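PDB 5GN1: ATP-dependent helicase FUN30 from Saccharomyces cerevisiae S288c, which uses ATP hydrolysis to remodel nucleosomes, supporting DNA end resection at double-strand breaks and the organization of heterochromatin. Local coordinates for residues K63-Y66 and D67-I70; L103-A106 and L107-S111. All blocks are in the same frame, centred on the assembly; numbering follows the deposited sequence.

Interaction 1 of 2, residues K63-Y66 and D67-I70; sequences KKIY and DKEI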
ATOM      1  N   LYS A  63     -15.249   0.235  -2.997  1.00 28.44           N
ATOM      2  CA  LYS A  63     -16.379   0.893  -2.348  1.00 29.30           C
ATOM      3  C   LYS A  63     -17.037  -0.029  -1.327  1.00 22.22           C
ATOM      4  O   LYS A  63     -17.375   0.403  -0.222  1.00 27.04           O
ATOM      5  CB  LYS A  63     -17.392   1.345  -3.404  1.00 32.30           C
ATOM      6  CG  LYS A  63     -18.068   2.684  -3.109  1.00 40.77           C
ATOM      7  CD  LYS A  63     -18.963   3.133  -4.274  1.00 43.62           C
ATOM      8  CE  LYS A  63     -18.230   3.080  -5.636  1.00 48.20           C
ATOM      9  NZ  LYS A  63     -17.314   4.246  -5.908  1.00 43.20           N
ATOM     10  N   LYS A  64     -17.220  -1.306  -1.683  1.00 28.06           N
ATOM     11  CA  LYS A  64     -17.806  -2.272  -0.753  1.00 31.42           C
ATOM     12  C   LYS A  64     -16.952  -2.425   0.502  1.00 30.57           C
ATOM     13  O   LYS A  64     -17.470  -2.410   1.627  1.00 25.34           O
ATOM     14  CB  LYS A  64     -17.985  -3.623  -1.447  1.00 29.28           C
ATOM     15  CG  LYS A  64     -19.141  -3.651  -2.452  1.00 45.87           C
ATOM     16  CD  LYS A  64     -19.595  -5.085  -2.739  1.00 51.45           C
ATOM     17  CE  LYS A  64     -20.588  -5.152  -3.894  1.00 59.42           C
ATOM     18  NZ  LYS A  64     -21.007  -6.556  -4.182  1.00 59.92           N
ATOM     19  N   ILE A  65     -15.635  -2.584   0.323  1.00 28.54           N
ATOM     20  CA  ILE A  65     -14.725  -2.733   1.457  1.00 24.88           C
ATOM     21  C   ILE A  65     -14.713  -1.466   2.305  1.00 21.70           C
ATOM     22  O   ILE A  65     -14.785  -1.526   3.537  1.00 27.12           O
ATOM     23  CB  ILE A  65     -13.308  -3.086   0.963  1.00 25.07           C
ATOM     24  CG1 ILE A  65     -13.285  -4.455   0.284  1.00 25.66           C
ATOM     25  CG2 ILE A  65     -12.307  -3.015   2.109  1.00 22.32           C
ATOM     26  CD1 ILE A  65     -11.964  -4.781  -0.398  1.00 26.70           C
ATOM     27  N   TYR A  66     -14.616  -0.296   1.660  1.00 20.06           N
ATOM     28  CA  TYR A  66     -14.595   0.962   2.398  1.00 22.23           C
ATOM     29  C   TYR A  66     -15.874   1.147   3.217  1.00 27.40           C
ATOM     30  O   TYR A  66     -15.821   1.540   4.390  1.00 25.71           O
ATOM     31  CB  TYR A  66     -14.392   2.131   1.418  1.00 23.96           C
ATOM     32  CG  TYR A  66     -13.875   3.401   2.048  1.00 27.23           C
ATOM     33  CD1 TYR A  66     -14.738   4.316   2.615  1.00 26.40           C
ATOM     34  CD2 TYR A  66     -12.514   3.690   2.061  1.00 24.96           C
ATOM     35  CE1 TYR A  66     -14.268   5.478   3.203  1.00 24.83           C
ATOM     36  CE2 TYR A  66     -12.038   4.843   2.629  1.00 26.56           C
ATOM     37  CZ  TYR A  66     -12.922   5.736   3.207  1.00 30.60           C
ATOM     38  OH  TYR A  66     -12.456   6.888   3.795  1.00 24.02           O
ATOM     39  N   ASP A  67     -17.031   0.871   2.608  1.00 29.62           N
ATOM     40  CA  ASP A  67     -18.308   1.050   3.295  1.00 30.71           C
ATOM     41  C   ASP A  67     -18.416   0.134   4.513  1.00 25.78           C
ATOM     42  O   ASP A  67     -18.942   0.545   5.552  1.00 30.51           O
ATOM     43  CB  ASP A  67     -19.468   0.785   2.331  1.00 30.24           C
ATOM     44  CG  ASP A  67     -19.678   1.907   1.306  1.00 34.21           C
ATOM     45  OD1 ASP A  67     -19.155   3.026   1.494  1.00 32.54           O
ATOM     46  OD2 ASP A  67     -20.391   1.654   0.304  1.00 40.28           O
ATOM     47  N   LYS A  68     -17.929  -1.108   4.403  1.00 28.30           N
ATOM     48  CA  LYS A  68     -17.880  -2.010   5.557  1.00 30.37           C
ATOM     49  C   LYS A  68     -17.070  -1.405   6.696  1.00 32.91           C
ATOM     50  O   LYS A  68     -17.485  -1.444   7.861  1.00 30.59           O
ATOM     51  CB  LYS A  68     -17.280  -3.361   5.166  1.00 32.80           C
ATOM     52  CG  LYS A  68     -18.245  -4.377   4.595  1.00 37.89           C
ATOM     53  CD  LYS A  68     -17.531  -5.698   4.289  1.00 39.70           C
ATOM     54  CE  LYS A  68     -16.324  -5.499   3.368  1.00 43.72           C
ATOM     55  NZ  LYS A  68     -15.827  -6.760   2.717  1.00 42.12           N
ATOM     56  N   GLU A  69     -15.887  -0.865   6.382  1.00 27.84           N
ATOM     57  CA  GLU A  69     -15.061  -0.244   7.414  1.00 30.36           C
ATOM     58  C   GLU A  69     -15.743   0.976   8.014  1.00 27.91           C
ATOM     59  O   GLU A  69     -15.626   1.233   9.222  1.00 24.11           O
ATOM     60  CB  GLU A  69     -13.698   0.154   6.842  1.00 29.01           C
ATOM     61  CG  GLU A  69     -12.806  -1.020   6.514  1.00 32.53           C
ATOM     62  CD  GLU A  69     -12.488  -1.875   7.737  1.00 28.52           C
ATOM     63  OE1 GLU A  69     -12.355  -1.317   8.852  1.00 33.70           O
ATOM     64  OE2 GLU A  69     -12.395  -3.107   7.571  1.00 42.00           O
ATOM     65  N   ILE A  70     -16.424   1.764   7.177  1.00 28.20           N
ATOM     66  CA  ILE A  70     -17.106   2.948   7.683  1.00 26.20           C
ATOM     67  C   ILE A  70     -18.247   2.539   8.606  1.00 25.45           C
ATOM     68  O   ILE A  70     -18.534   3.233   9.587  1.00 25.19           O
ATOM     69  CB  ILE A  70     -17.599   3.835   6.521  1.00 28.77           C
ATOM     70  CG1 ILE A  70     -16.426   4.551   5.853  1.00 32.72           C
ATOM     71  CG2 ILE A  70     -18.631   4.861   7.006  1.00 29.76           C
ATOM     72  CD1 ILE A  70     -15.859   5.720   6.666  1.00 29.92           C
TER
HETATM   73  O   HOH W   1     -13.630  -3.882   5.271  1.00 44.04           O
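Tyr-66 and Ile-70, one helical turn apart, make the tight side of this contact. The ring swings toward the next turn because CG stands opposite the backbone N (chi1 -160°). Its CE1 then meets Ile-70 CG1 at 3.5 Å. Ile-70 CG1 also sits 3.4 Å from Tyr-66 O, so it is wedged between ring and backbone. Ile-70 N donates to Tyr-66 O at 2.9 Å. The ring end is fixed elsewhere, since Tyr-66 OH hydrogen-bonds Ile-315 N. Ile-70 leans on Ile-355 and Leu-359 of helix 345-359. Tyr-66 and Ile-70 belong to helix 60-82, in the ATPase-C part of an SNF2-family remodeller. Ile-65 and Tyr-66 are buried here, while Lys-63, Lys-64, Asp-67 and Lys-68 are exposed. The solvent side is looser. Asp-67 N donates to Lys-63 O at 2.9 Å, and the Asp-67 carboxylate lies alongside that carbonyl without bonding to it. Lys-63 NZ turns back instead to Leu-58 O. Lys-68 bends at chi3 (-55°), which brings its CE to 3.7 Å from Ile-65 CA. Where Glu-69 faces helix 100-110, a water donates to both Ile-65 O (3.1 Å) and Glu-69 OE2 (2.7 Å). Ile-65 O also accepts from Glu-69 N.

Interaction 2 of 2, residues L103-A106 and L107-S111; sequences LIMA and LRKAS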
ATOM      1  N   LEU A 103      -8.706   1.270  12.624  1.00 22.86           N
ATOM      2  CA  LEU A 103      -9.801   1.571  11.702  1.00 19.17           C
ATOM      3  C   LEU A 103      -9.368   2.584  10.650  1.00 20.48           C
ATOM      4  O   LEU A 103      -9.672   2.422   9.464  1.00 25.22           O
ATOM      5  CB  LEU A 103     -11.028   2.094  12.465  1.00 24.00           C
ATOM      6  CG  LEU A 103     -11.835   1.090  13.282  1.00 26.06           C
ATOM      7  CD1 LEU A 103     -12.819   1.833  14.177  1.00 30.29           C
ATOM      8  CD2 LEU A 103     -12.549   0.118  12.371  1.00 27.98           C
ATOM      9  N   ILE A 104      -8.682   3.646  11.076  1.00 22.55           N
ATOM     10  CA  ILE A 104      -8.045   4.575  10.140  1.00 24.44           C
ATOM     11  C   ILE A 104      -7.087   3.834   9.213  1.00 24.68           C
ATOM     12  O   ILE A 104      -6.987   4.140   8.017  1.00 20.95           O
ATOM     13  CB  ILE A 104      -7.323   5.696  10.917  1.00 26.46           C
ATOM     14  CG1 ILE A 104      -8.327   6.609  11.653  1.00 26.73           C
ATOM     15  CG2 ILE A 104      -6.397   6.504  10.004  1.00 23.53           C
ATOM     16  CD1 ILE A 104      -9.468   7.069  10.832  1.00 28.18           C
ATOM     17  N   MET A 105      -6.360   2.851   9.748  1.00 23.22           N
ATOM     18  CA  MET A 105      -5.445   2.084   8.915  1.00 20.31           C
ATOM     19  C   MET A 105      -6.197   1.304   7.849  1.00 20.99           C
ATOM     20  O   MET A 105      -5.782   1.265   6.685  1.00 18.31           O
ATOM     21  CB  MET A 105      -4.613   1.135   9.779  1.00 20.72           C
ATOM     22  CG  MET A 105      -3.758   0.213   8.944  1.00 31.23           C
ATOM     23  SD  MET A 105      -2.460   1.170   8.130  1.00 42.98           S
ATOM     24  CE  MET A 105      -1.198   1.030   9.401  1.00 48.30           C
ATOM     25  N   ALA A 106      -7.308   0.676   8.232  1.00 19.17           N
ATOM     26  CA  ALA A 106      -8.111  -0.078   7.278  1.00 22.09           C
ATOM     27  C   ALA A 106      -8.692   0.830   6.196  1.00 20.25           C
ATOM     28  O   ALA A 106      -8.747   0.442   5.024  1.00 19.86           O
ATOM     29  CB  ALA A 106      -9.224  -0.824   8.015  1.00 23.45           C
ATOM     30  N   LEU A 107      -9.144   2.037   6.564  1.00 20.68           N
ATOM     31  CA  LEU A 107      -9.650   2.963   5.549  1.00 20.58           C
ATOM     32  C   LEU A 107      -8.545   3.364   4.579  1.00 19.22           C
ATOM     33  O   LEU A 107      -8.784   3.482   3.370  1.00 18.68           O
ATOM     34  CB  LEU A 107     -10.259   4.210   6.195  1.00 21.75           C
ATOM     35  CG  LEU A 107     -11.505   4.036   7.080  1.00 21.58           C
ATOM     36  CD1 LEU A 107     -11.841   5.339   7.774  1.00 20.50           C
ATOM     37  CD2 LEU A 107     -12.693   3.526   6.287  1.00 25.30           C
ATOM     38  N   ARG A 108      -7.337   3.602   5.095  1.00 18.66           N
ATOM     39  CA  ARG A 108      -6.215   3.940   4.222  1.00 20.53           C
ATOM     40  C   ARG A 108      -5.952   2.824   3.218  1.00 21.67           C
ATOM     41  O   ARG A 108      -5.808   3.077   2.020  1.00 22.04           O
ATOM     42  CB  ARG A 108      -4.971   4.242   5.066  1.00 21.64           C
ATOM     43  CG  ARG A 108      -5.132   5.510   5.909  1.00 22.38           C
ATOM     44  CD  ARG A 108      -3.916   5.793   6.789  1.00 28.11           C
ATOM     45  NE  ARG A 108      -2.688   5.913   6.009  1.00 26.04           N
ATOM     46  CZ  ARG A 108      -1.470   5.926   6.542  1.00 35.05           C
ATOM     47  NH1 ARG A 108      -1.320   5.836   7.855  1.00 31.95           N
ATOM     48  NH2 ARG A 108      -0.396   6.011   5.763  1.00 34.57           N
ATOM     49  N   LYS A 109      -5.898   1.574   3.695  1.00 17.62           N
ATOM     50  CA  LYS A 109      -5.653   0.444   2.804  1.00 19.51           C
ATOM     51  C   LYS A 109      -6.766   0.271   1.778  1.00 18.87           C
ATOM     52  O   LYS A 109      -6.506  -0.067   0.617  1.00 17.59           O
ATOM     53  CB  LYS A 109      -5.483  -0.834   3.632  1.00 22.96           C
ATOM     54  CG  LYS A 109      -4.196  -0.844   4.424  1.00 23.48           C
ATOM     55  CD  LYS A 109      -4.154  -2.030   5.387  1.00 28.53           C
ATOM     56  CE  LYS A 109      -2.753  -2.203   5.958  1.00 34.20           C
ATOM     57  NZ  LYS A 109      -2.745  -3.320   6.942  1.00 35.66           N
ATOM     58  N   ALA A 110      -8.021   0.470   2.186  1.00 18.94           N
ATOM     59  CA  ALA A 110      -9.120   0.323   1.235  1.00 19.95           C
ATOM     60  C   ALA A 110      -9.060   1.389   0.139  1.00 18.39           C
ATOM     61  O   ALA A 110      -9.455   1.126  -1.000  1.00 22.90           O
ATOM     62  CB  ALA A 110     -10.467   0.370   1.977  1.00 19.58           C
ATOM     63  N   SER A 111      -8.554   2.581   0.456  1.00 18.91           N
ATOM     64  CA  SER A 111      -8.318   3.598  -0.566  1.00 20.29           C
ATOM     65  C   SER A 111      -7.229   3.200  -1.567  1.00 24.73           C
ATOM     66  O   SER A 111      -7.118   3.836  -2.621  1.00 22.33           O
ATOM     67  CB  SER A 111      -7.911   4.918   0.093  1.00 19.53           C
ATOM     68  OG  SER A 111      -8.808   5.296   1.127  1.00 24.42           O
TER
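Met-105 CG swings to the carbonyl side of its backbone (chi1 174°) and the chain then bends twice, while Lys-109 runs out straight beyond CG. The two chains therefore cross at an angle one turn apart. Lys-109 CE comes to 4.0 Å from Met-105 CG and lies equally near the sulfur, SD. This is a loose van der Waals contact through the lysine CE. Arg-108 places CG beside its own backbone N (chi1 -66°), and this sets CG 3.1 Å from Ile-104 O. Its CD goes on to Ile-104 CG2 at 4.1 Å. The one bend, at chi3, carries the guanidinium to where NH2 forms a long, weak ion pair with Asp-341. Ile-104 also meets Leu-107, CD1 to CD1, at 4.2 Å. Both residues pack on Ile-315 and Ile-355, from two different helices.

Four regular i to i+4 backbone bonds run underneath, from Leu-107 N to Leu-103 O through to Ala-110 N to Ala-106 O. Leu-107 O is gripped twice. Ser-111 N reaches it at 3.1 Å and Ser-111 OG at 2.9 Å, from opposite faces of the carbonyl plane. Such a serine hydroxyl returning to the carbonyl four residues back is a common feature of helices. Here it ties Ser-111 to a largely buried part of helix 100-110, packed among helices 60-82, 315-322 and 345-359 in the ATPase-C part of this SNF2-family protein.

In the fold
From the N terminus, strand 49-56 leads to helix 60-82, which carries interaction 1. Helix 89-94 follows, and then helix 100-110 carries interaction 2. Neither contact closes a loop: each joins adjoining turns of a single helix. They follow in series, neither nesting nor crossing. Their centres are about 9 Å apart, because the two helices pack side by side. Glu-69 lies against Ala-106 and Leu-107, and the Tyr-66 ring reaches Leu-107 and Ser-111. Much later the chain returns to this pair, from strand 304-311 onward, and Ser-111 O accepts from Thr-311 OG1 on that strand. The pair is thereby joined to the parallel, RecA-like sheet.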